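Local atomic coordinates of muconate cycloisomerase (Azorhizobium caulinodans, PDB entry 3MY9), a protein that belongs to the enolase superfamily, with a mandelate racemase/muconate lactonizing enzyme-type N-terminal domain and a barrel domain, and holds magnesium. Residues P173-E176 / E177-L181. Sequence-based numbering, arbitrary orientation.
Sequences PHAE and ELRIL
With CG anti to its backbone N (chi1 -176°), His174 holds its ring alongside the first turn, and Leu178, one turn on, carries CG beside its own N (chi1 -70°), back toward that ring. Leu178 CG thereby sits over one face of the imidazole in a CH-pi contact, 4.2 Å from the ring centroid, and CD1 approaches His174 NE2 to 3.9 Å. In the plane of the ring, at its edge, a water lies 2.8 Å from His174 ND1 and donates to Glu177 OE1 at 2.7 Å, bridging two groups that do not touch directly. The other ring nitrogen, NE2, is hydrogen-bonded to Asp213 OD2, so the imidazole is tied at both nitrogens and its rotation is probably well fixed. The extended Glu177 side chain runs past Pro173 O, and its carboxylate accepts amides of the segment leading into the helix: Gly170 N at OE1, Val171 N and Lys172 N at OE2. Farther round, Arg179 bends at chi3 and lays one face of its guanidinium over Glu176 CA, with NH2 3.6 Å from Glu176 CB; the charged ends stay 4.8 Å apart (Glu176 OE1 to Arg179 NH2). Beneath these side chains the first alpha-helical turns form from the N-cap, Pro173, whose O accepts Glu177 N at 3.1 Å. Helix 174-188 is the crossover of the beta-alpha-beta unit between strands 164-168 and 193-197 of the barrel; Ile180 and Leu181 pack on Met167 of the first strand, Leu181 reaches Leu194 and Leu196 of the second, and His174 rests on Ile210 and Leu178 on Asp213 and Val214 of helix 207-215.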
ATOM      1  N   PRO A 173      -1.406  38.121 -14.181  1.00 53.19           N
ATOM      2  CA  PRO A 173      -2.231  37.136 -14.865  1.00 52.26           C
ATOM      3  C   PRO A 173      -1.375  36.054 -15.566  1.00 49.66           C
ATOM      4  O   PRO A 173      -0.324  36.347 -16.156  1.00 49.93           O
ATOM      5  CB  PRO A 173      -3.012  37.971 -15.893  1.00 54.10           C
ATOM      6  CG  PRO A 173      -2.873  39.394 -15.461  1.00 56.12           C
ATOM      7  CD  PRO A 173      -1.548  39.459 -14.776  1.00 55.44           C
ATOM      8  N   HIS A 174      -1.819  34.823 -15.477  1.00 47.39           N
ATOM      9  CA  HIS A 174      -1.041  33.690 -15.976  1.00 45.82           C
ATOM     10  C   HIS A 174      -0.496  33.903 -17.390  1.00 46.07           C
ATOM     11  O   HIS A 174       0.689  33.665 -17.637  1.00 44.38           O
ATOM     12  CB  HIS A 174      -1.914  32.442 -15.927  1.00 44.83           C
ATOM     13  CG  HIS A 174      -1.210  31.183 -16.319  1.00 42.01           C
ATOM     14  ND1 HIS A 174      -0.038  30.764 -15.723  1.00 37.79           N
ATOM     15  CD2 HIS A 174      -1.548  30.221 -17.213  1.00 38.64           C
ATOM     16  CE1 HIS A 174       0.317  29.602 -16.238  1.00 37.49           C
ATOM     17  NE2 HIS A 174      -0.577  29.255 -17.150  1.00 38.67           N
ATOM     18  N   ALA A 175      -1.355  34.367 -18.308  1.00 46.82           N
ATOM     19  CA  ALA A 175      -0.941  34.661 -19.685  1.00 47.73           C
ATOM     20  C   ALA A 175       0.270  35.590 -19.749  1.00 49.34           C
ATOM     21  O   ALA A 175       1.196  35.362 -20.543  1.00 50.16           O
ATOM     22  CB  ALA A 175      -2.121  35.285 -20.500  1.00 49.05           C
ATOM     23  N   GLU A 176       0.256  36.644 -18.933  1.00 50.47           N
ATOM     24  CA  GLU A 176       1.367  37.600 -18.901  1.00 51.97           C
ATOM     25  C   GLU A 176       2.635  36.933 -18.377  1.00 50.06           C
ATOM     26  O   GLU A 176       3.708  37.149 -18.911  1.00 50.06           O
ATOM     27  CB  GLU A 176       1.023  38.847 -18.064  1.00 54.22           C
ATOM     28  CG  GLU A 176       2.111  39.968 -18.094  1.00 58.49           C
ATOM     29  CD  GLU A 176       1.667  41.270 -17.428  1.00 64.85           C
ATOM     30  OE1 GLU A 176       0.519  41.328 -16.909  1.00 69.15           O
ATOM     31  OE2 GLU A 176       2.463  42.243 -17.435  1.00 69.04           O
ATOM     32  N   GLU A 177       2.503  36.085 -17.358  1.00 48.38           N
ATOM     33  CA  GLU A 177       3.663  35.388 -16.817  1.00 46.38           C
ATOM     34  C   GLU A 177       4.253  34.430 -17.866  1.00 44.97           C
ATOM     35  O   GLU A 177       5.475  34.280 -17.942  1.00 44.21           O
ATOM     36  CB  GLU A 177       3.310  34.696 -15.497  1.00 45.50           C
ATOM     37  CG  GLU A 177       2.934  35.744 -14.424  1.00 48.97           C
ATOM     38  CD  GLU A 177       2.803  35.202 -13.012  1.00 49.13           C
ATOM     39  OE1 GLU A 177       2.429  34.016 -12.834  1.00 48.47           O
ATOM     40  OE2 GLU A 177       3.042  36.003 -12.072  1.00 50.34           O
ATOM     41  N   LEU A 178       3.400  33.827 -18.692  1.00 43.63           N
ATOM     42  CA  LEU A 178       3.868  32.946 -19.766  1.00 43.03           C
ATOM     43  C   LEU A 178       4.650  33.705 -20.842  1.00 44.29           C
ATOM     44  O   LEU A 178       5.677  33.213 -21.312  1.00 42.61           O
ATOM     45  CB  LEU A 178       2.705  32.186 -20.424  1.00 42.15           C
ATOM     46  CG  LEU A 178       2.010  31.091 -19.622  1.00 40.71           C
ATOM     47  CD1 LEU A 178       0.943  30.368 -20.508  1.00 40.92           C
ATOM     48  CD2 LEU A 178       3.008  30.102 -19.088  1.00 37.65           C
ATOM     49  N   ARG A 179       4.146  34.874 -21.245  1.00 46.29           N
ATOM     50  CA  ARG A 179       4.840  35.730 -22.223  1.00 48.32           C
ATOM     51  C   ARG A 179       6.200  36.197 -21.674  1.00 48.28           C
ATOM     52  O   ARG A 179       7.186  36.298 -22.401  1.00 48.70           O
ATOM     53  CB  ARG A 179       3.990  36.976 -22.580  1.00 50.31           C
ATOM     54  CG  ARG A 179       2.695  36.658 -23.333  1.00 52.63           C
ATOM     55  CD  ARG A 179       2.041  37.922 -23.973  1.00 57.18           C
ATOM     56  NE  ARG A 179       1.579  38.896 -22.974  1.00 60.75           N
ATOM     57  CZ  ARG A 179       0.406  38.855 -22.327  1.00 62.61           C
ATOM     58  NH1 ARG A 179      -0.474  37.876 -22.551  1.00 62.89           N
ATOM     59  NH2 ARG A 179       0.110  39.799 -21.436  1.00 63.12           N
ATOM     60  N   ILE A 180       6.234  36.505 -20.386  1.00 48.18           N
ATOM     61  CA  ILE A 180       7.497  36.831 -19.712  1.00 48.48           C
ATOM     62  C   ILE A 180       8.484  35.670 -19.783  1.00 47.17           C
ATOM     63  O   ILE A 180       9.621  35.857 -20.171  1.00 48.67           O
ATOM     64  CB  ILE A 180       7.270  37.314 -18.259  1.00 48.24           C
ATOM     65  CG1 ILE A 180       6.740  38.764 -18.280  1.00 51.26           C
ATOM     66  CG2 ILE A 180       8.587  37.301 -17.447  1.00 48.71           C
ATOM     67  CD1 ILE A 180       6.183  39.253 -16.966  1.00 50.45           C
ATOM     68  N   LEU A 181       8.036  34.465 -19.477  1.00 46.10           N
ATOM     69  CA  LEU A 181       8.926  33.303 -19.511  1.00 45.26           C
ATOM     70  C   LEU A 181       9.402  33.052 -20.924  1.00 46.75           C
ATOM     71  O   LEU A 181      10.557  32.682 -21.128  1.00 47.21           O
ATOM     72  CB  LEU A 181       8.235  32.053 -18.984  1.00 42.43           C
ATOM     73  CG  LEU A 181       7.990  31.990 -17.467  1.00 41.95           C
ATOM     74  CD1 LEU A 181       6.936  30.942 -17.173  1.00 35.77           C
ATOM     75  CD2 LEU A 181       9.304  31.750 -16.654  1.00 38.51           C
TER
HETATM   76  O   HOH W   1       0.828  31.933 -13.356  1.00 31.25           O